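Local coordinates for polyphosphate kinase (Porphyromonas gingivalis, PDB 2O8R), which probably catalyses the reversible transfer of the terminal phosphate of ATP onto a growing chain of inorganic polyphosphate, at residues Glu391-Val402 / Arg421-Val430. The protein carries 3 engineered substitutions. Residues are numbered along the deposited sequence; the frame is centred on the assembly and turned at random.
Sequences EAAAQSGKKVSV and RMRRSGIRIV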
ATOM      1  N   GLU A 391      -7.019 -18.478   5.801  1.00 65.35           N
ATOM      2  CA  GLU A 391      -7.252 -19.007   4.459  1.00 67.02           C
ATOM      3  C   GLU A 391      -6.868 -20.485   4.378  1.00 73.78           C
ATOM      4  O   GLU A 391      -7.661 -21.308   3.914  1.00 79.74           O
ATOM      5  CB  GLU A 391      -6.501 -18.193   3.402  1.00 63.18           C
ATOM      6  CG  GLU A 391      -7.193 -16.888   3.015  1.00 64.28           C
ATOM      7  CD  GLU A 391      -6.695 -16.295   1.703  1.00 77.20           C
ATOM      8  OE1 GLU A 391      -6.033 -17.016   0.923  1.00 95.77           O
ATOM      9  OE2 GLU A 391      -6.975 -15.103   1.445  1.00 89.16           O
ATOM     10  N   ALA A 392      -5.669 -20.813   4.860  1.00 62.85           N
ATOM     11  CA  ALA A 392      -5.219 -22.200   4.979  1.00 60.62           C
ATOM     12  C   ALA A 392      -6.259 -23.089   5.666  1.00 67.42           C
ATOM     13  O   ALA A 392      -6.544 -24.199   5.208  1.00 71.45           O
ATOM     14  CB  ALA A 392      -3.885 -22.265   5.740  1.00 53.62           C
ATOM     15  N   ALA A 393      -6.824 -22.587   6.761  1.00 65.76           N
ATOM     16  CA  ALA A 393      -7.771 -23.349   7.552  1.00 61.29           C
ATOM     17  C   ALA A 393      -9.055 -23.591   6.780  1.00 64.99           C
ATOM     18  O   ALA A 393      -9.588 -24.700   6.794  1.00 72.91           O
ATOM     19  CB  ALA A 393      -8.061 -22.637   8.850  1.00 62.07           C
ATOM     20  N   ALA A 394      -9.536 -22.555   6.097  1.00 68.89           N
ATOM     21  CA  ALA A 394     -10.777 -22.647   5.325  1.00 73.44           C
ATOM     22  C   ALA A 394     -10.607 -23.576   4.130  1.00 74.73           C
ATOM     23  O   ALA A 394     -11.543 -24.271   3.732  1.00 78.59           O
ATOM     24  CB  ALA A 394     -11.229 -21.281   4.874  1.00 69.13           C
ATOM     25  N   GLN A 395      -9.395 -23.595   3.582  1.00 69.45           N
ATOM     26  CA  GLN A 395      -9.048 -24.501   2.500  1.00 63.10           C
ATOM     27  C   GLN A 395      -8.863 -25.919   3.015  1.00 68.09           C
ATOM     28  O   GLN A 395      -9.026 -26.878   2.265  1.00 73.07           O
ATOM     29  CB  GLN A 395      -7.798 -24.015   1.785  1.00 52.21           C
ATOM     30  CG  GLN A 395      -8.024 -22.716   1.013  1.00 59.37           C
ATOM     31  CD  GLN A 395      -6.731 -22.015   0.648  1.00 73.09           C
ATOM     32  OE1 GLN A 395      -5.657 -22.623   0.634  1.00 87.95           O
ATOM     33  NE2 GLN A 395      -6.827 -20.727   0.344  1.00 90.26           N
ATOM     34  N   SER A 396      -8.543 -26.047   4.301  1.00 72.10           N
ATOM     35  CA  SER A 396      -8.481 -27.348   4.962  1.00 58.86           C
ATOM     36  C   SER A 396      -9.844 -27.806   5.435  1.00 65.17           C
ATOM     37  O   SER A 396      -9.934 -28.716   6.260  1.00 78.40           O
ATOM     38  CB  SER A 396      -7.541 -27.305   6.162  1.00 58.36           C
ATOM     39  OG  SER A 396      -6.379 -28.072   5.919  1.00 80.20           O
ATOM     40  N   GLY A 397     -10.899 -27.157   4.943  1.00 56.42           N
ATOM     41  CA  GLY A 397     -12.270 -27.609   5.186  1.00 56.69           C
ATOM     42  C   GLY A 397     -12.938 -27.107   6.453  1.00 61.89           C
ATOM     43  O   GLY A 397     -14.136 -27.302   6.638  1.00 76.57           O
ATOM     44  N   LYS A 398     -12.173 -26.458   7.324  1.00 58.12           N
ATOM     45  CA  LYS A 398     -12.673 -26.039   8.632  1.00 55.13           C
ATOM     46  C   LYS A 398     -13.537 -24.798   8.499  1.00 61.38           C
ATOM     47  O   LYS A 398     -13.234 -23.914   7.697  1.00 74.13           O
ATOM     48  CB  LYS A 398     -11.507 -25.752   9.583  1.00 52.37           C
ATOM     49  CG  LYS A 398     -10.288 -26.618   9.331  1.00 59.22           C
ATOM     50  CD  LYS A 398      -9.402 -26.714  10.544  1.00 74.90           C
ATOM     51  CE  LYS A 398      -8.796 -28.101  10.641  1.00 86.57           C
ATOM     52  NZ  LYS A 398      -8.105 -28.511   9.389  1.00 90.73           N
ATOM     53  N   LYS A 399     -14.606 -24.738   9.290  1.00 55.89           N
ATOM     54  CA  LYS A 399     -15.496 -23.581   9.311  1.00 57.32           C
ATOM     55  C   LYS A 399     -14.796 -22.302   9.787  1.00 58.36           C
ATOM     56  O   LYS A 399     -14.342 -22.232  10.920  1.00 62.01           O
ATOM     57  CB  LYS A 399     -16.695 -23.876  10.199  1.00 44.42           C
ATOM     58  CG  LYS A 399     -17.652 -24.906   9.638  1.00 51.92           C
ATOM     59  CD  LYS A 399     -18.987 -24.832  10.353  1.00 65.90           C
ATOM     60  CE  LYS A 399     -19.979 -25.821   9.775  1.00 91.70           C
ATOM     61  NZ  LYS A 399     -21.296 -25.698  10.457  1.00111.77           N
ATOM     62  N   VAL A 400     -14.702 -21.292   8.921  1.00 60.35           N
ATOM     63  CA  VAL A 400     -13.996 -20.050   9.278  1.00 50.05           C
ATOM     64  C   VAL A 400     -14.877 -18.801   9.147  1.00 52.52           C
ATOM     65  O   VAL A 400     -15.285 -18.435   8.044  1.00 67.98           O
ATOM     66  CB  VAL A 400     -12.697 -19.865   8.459  1.00 57.26           C
ATOM     67  CG1 VAL A 400     -11.987 -18.583   8.868  1.00 70.06           C
ATOM     68  CG2 VAL A 400     -11.764 -21.054   8.634  1.00 52.87           C
ATOM     69  N   SER A 401     -15.168 -18.147  10.270  1.00 43.53           N
ATOM     70  CA  SER A 401     -15.970 -16.916  10.249  1.00 54.62           C
ATOM     71  C   SER A 401     -15.173 -15.712  10.732  1.00 49.92           C
ATOM     72  O   SER A 401     -14.431 -15.811  11.708  1.00 54.80           O
ATOM     73  CB  SER A 401     -17.202 -17.057  11.132  1.00 39.35           C
ATOM     74  OG  SER A 401     -17.462 -18.420  11.395  1.00 81.70           O
ATOM     75  N   VAL A 402     -15.326 -14.577  10.050  1.00 53.19           N
ATOM     76  CA  VAL A 402     -14.711 -13.320  10.497  1.00 47.26           C
ATOM     77  C   VAL A 402     -15.766 -12.230  10.654  1.00 47.51           C
ATOM     78  O   VAL A 402     -16.415 -11.841   9.678  1.00 61.34           O
ATOM     79  CB  VAL A 402     -13.634 -12.820   9.525  1.00 42.44           C
ATOM     80  CG1 VAL A 402     -13.020 -11.525  10.022  1.00 39.55           C
ATOM     81  CG2 VAL A 402     -12.560 -13.860   9.316  1.00 47.14           C
ATOM     82  N   ARG A 421     -11.267 -13.188  -2.347  1.00 49.90           N
ATOM     83  CA  ARG A 421     -10.255 -14.218  -2.286  1.00 52.36           C
ATOM     84  C   ARG A 421     -10.481 -15.078  -1.056  1.00 67.23           C
ATOM     85  O   ARG A 421     -10.339 -16.307  -1.113  1.00 73.22           O
ATOM     86  CB  ARG A 421      -8.857 -13.613  -2.254  1.00 60.87           C
ATOM     87  CG  ARG A 421      -7.760 -14.658  -2.172  1.00 59.60           C
ATOM     88  CD  ARG A 421      -6.381 -14.043  -2.260  1.00 75.46           C
ATOM     89  NE  ARG A 421      -5.823 -13.783  -0.943  1.00 73.13           N
ATOM     90  CZ  ARG A 421      -5.463 -12.586  -0.500  1.00 81.37           C
ATOM     91  NH1 ARG A 421      -4.965 -12.473   0.719  1.00 85.32           N
ATOM     92  NH2 ARG A 421      -5.590 -11.510  -1.267  1.00 95.31           N
HETATM   93  N   MSE A 422     -10.846 -14.427   0.045  1.00 57.08           N
HETATM   94  CA  MSE A 422     -11.090 -15.122   1.306  1.00 68.88           C
HETATM   95  C   MSE A 422     -12.335 -15.995   1.253  1.00 67.26           C
HETATM   96  O   MSE A 422     -12.307 -17.139   1.715  1.00 59.26           O
HETATM   97  CB  MSE A 422     -11.208 -14.130   2.450  1.00 69.83           C
HETATM   98  CG  MSE A 422      -9.903 -13.460   2.815  1.00 82.66           C
HETATM   99 SE   MSE A 422     -10.222 -11.881   3.913  1.00 84.67          SE
HETATM  100  CE  MSE A 422     -10.761 -12.770   5.573  1.00 73.13           C
ATOM    101  N   ARG A 423     -13.416 -15.450   0.689  1.00 67.15           N
ATOM    102  CA  ARG A 423     -14.669 -16.194   0.517  1.00 67.62           C
ATOM    103  C   ARG A 423     -14.443 -17.420  -0.363  1.00 66.22           C
ATOM    104  O   ARG A 423     -14.936 -18.510  -0.071  1.00 70.45           O
ATOM    105  CB  ARG A 423     -15.765 -15.304  -0.070  1.00 48.43           C
ATOM    106  CG  ARG A 423     -16.327 -14.272   0.912  1.00 61.05           C
ATOM    107  CD  ARG A 423     -17.361 -13.362   0.244  1.00 65.91           C
ATOM    108  NE  ARG A 423     -17.548 -12.095   0.955  1.00 88.78           N
ATOM    109  CZ  ARG A 423     -18.390 -11.910   1.975  1.00101.92           C
ATOM    110  NH1 ARG A 423     -18.485 -10.715   2.552  1.00 90.61           N
ATOM    111  NH2 ARG A 423     -19.137 -12.913   2.427  1.00103.54           N
ATOM    112  N   ARG A 424     -13.663 -17.220  -1.421  1.00 56.69           N
ATOM    113  CA  ARG A 424     -13.254 -18.274  -2.333  1.00 60.57           C
ATOM    114  C   ARG A 424     -12.463 -19.316  -1.579  1.00 49.69           C
ATOM    115  O   ARG A 424     -12.617 -20.503  -1.819  1.00 54.53           O
ATOM    116  CB  ARG A 424     -12.434 -17.666  -3.480  1.00 64.94           C
ATOM    117  CG  ARG A 424     -11.546 -18.604  -4.305  1.00 85.62           C
ATOM    118  CD  ARG A 424     -11.182 -17.989  -5.675  1.00 86.92           C
ATOM    119  NE  ARG A 424     -10.664 -16.619  -5.590  1.00101.56           N
ATOM    120  CZ  ARG A 424     -11.387 -15.512  -5.785  1.00102.21           C
ATOM    121  NH1 ARG A 424     -12.683 -15.595  -6.072  1.00 94.04           N
ATOM    122  NH2 ARG A 424     -10.816 -14.312  -5.685  1.00 50.86           N
ATOM    123  N   SER A 425     -11.636 -18.877  -0.639  1.00 66.11           N
ATOM    124  CA  SER A 425     -10.867 -19.817   0.168  1.00 63.58           C
ATOM    125  C   SER A 425     -11.787 -20.603   1.086  1.00 55.82           C
ATOM    126  O   SER A 425     -11.387 -21.636   1.625  1.00 77.35           O
ATOM    127  CB  SER A 425      -9.794 -19.098   0.984  1.00 61.39           C
ATOM    128  OG  SER A 425      -8.960 -18.321   0.143  1.00 79.80           O
ATOM    129  N   GLY A 426     -13.013 -20.107   1.261  1.00 53.19           N
ATOM    130  CA  GLY A 426     -14.008 -20.784   2.083  1.00 41.62           C
ATOM    131  C   GLY A 426     -14.368 -20.039   3.346  1.00 59.03           C
ATOM    132  O   GLY A 426     -15.310 -20.429   4.044  1.00 62.65           O
ATOM    133  N   ILE A 427     -13.613 -18.978   3.645  1.00 58.21           N
ATOM    134  CA  ILE A 427     -13.894 -18.098   4.791  1.00 58.33           C
ATOM    135  C   ILE A 427     -15.243 -17.380   4.639  1.00 54.27           C
ATOM    136  O   ILE A 427     -15.661 -17.070   3.522  1.00 59.65           O
ATOM    137  CB  ILE A 427     -12.805 -17.018   4.958  1.00 55.51           C
ATOM    138  CG1 ILE A 427     -11.409 -17.637   5.092  1.00 54.85           C
ATOM    139  CG2 ILE A 427     -13.112 -16.151   6.132  1.00 32.99           C
ATOM    140  CD1 ILE A 427     -10.268 -16.604   5.064  1.00 41.16           C
ATOM    141  N   ARG A 428     -15.925 -17.143   5.756  1.00 36.99           N
ATOM    142  CA  ARG A 428     -17.148 -16.346   5.758  1.00 46.39           C
ATOM    143  C   ARG A 428     -16.897 -15.015   6.460  1.00 61.51           C
ATOM    144  O   ARG A 428     -16.248 -14.963   7.519  1.00 61.19           O
ATOM    145  CB  ARG A 428     -18.283 -17.079   6.464  1.00 40.31           C
ATOM    146  CG  ARG A 428     -18.779 -18.308   5.746  1.00 45.37           C
ATOM    147  CD  ARG A 428     -19.952 -18.943   6.471  1.00 46.47           C
ATOM    148  NE  ARG A 428     -20.893 -17.968   7.027  1.00 49.64           N
ATOM    149  CZ  ARG A 428     -21.282 -17.959   8.301  1.00 60.78           C
ATOM    150  NH1 ARG A 428     -20.819 -18.884   9.130  1.00 68.25           N
ATOM    151  NH2 ARG A 428     -22.143 -17.046   8.746  1.00 38.94           N
ATOM    152  N   ILE A 429     -17.413 -13.939   5.876  1.00 47.33           N
ATOM    153  CA  ILE A 429     -17.208 -12.608   6.439  1.00 57.28           C
ATOM    154  C   ILE A 429     -18.559 -11.990   6.726  1.00 61.95           C
ATOM    155  O   ILE A 429     -19.335 -11.744   5.802  1.00 74.09           O
ATOM    156  CB  ILE A 429     -16.385 -11.680   5.494  1.00 31.43           C
ATOM    157  CG1 ILE A 429     -14.992 -12.275   5.260  1.00 59.87           C
ATOM    158  CG2 ILE A 429     -16.272 -10.315   6.092  1.00 46.45           C
ATOM    159  CD1 ILE A 429     -14.266 -11.741   4.058  1.00 52.14           C
ATOM    160  N   VAL A 430     -18.856 -11.758   8.003  1.00 50.91           N
ATOM    161  CA  VAL A 430     -20.098 -11.085   8.345  1.00 50.74           C
ATOM    162  C   VAL A 430     -19.875  -9.723   8.999  1.00 67.68           C
ATOM    163  O   VAL A 430     -19.024  -9.562   9.884  1.00 66.73           O
ATOM    164  CB  VAL A 430     -21.133 -12.007   9.083  1.00 60.77           C
ATOM    165  CG1 VAL A 430     -20.659 -13.478   9.155  1.00 41.21           C
ATOM    166  CG2 VAL A 430     -21.555 -11.433  10.440  1.00 42.94           C
TER
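Ser425 OG bridges two helices: within its own helix it donates to Arg421 O one turn back (2.7 Å), and from helix 385-395 it takes a weak bond from Gln395 NE2, with Glu391 OE1 close by. The setting illustrates how helix-strand units join in an alpha/beta domain of the phospholipase D-like clan: helices 385-395 and 416-425 each lead into a parallel strand of one sheet. Both helices close with a glycine-based Schellman motif, at Gly397 and Gly426. One turn before the end of its helix, Glu391 crosses Arg421 at about a right angle in a weak, bent (127°) salt bridge, OE2 to NE at 3.0 Å; Asn383 takes Arg421 NH1. Ile427 meets both the helix and the strand of 391-402. With chi1 at -56°, its CG1 swings beside its own backbone N, which brings it against Ala394 CB at 3.7 Å; CD1 touches Glu391 CG, and CG2 packs on Val400 CG1 and Val402 CG2. The side chains of bridge partners Ser401 and Arg428 share the sheet face opposite Val402 and Ile429; Asp498 forms a salt bridge with Arg428 NH2. Parallel bonds stitch the strands: Arg428 N to Val400 O, Val402 N to Arg428 O, and Val430 N to Val402 O at 3.0 Å.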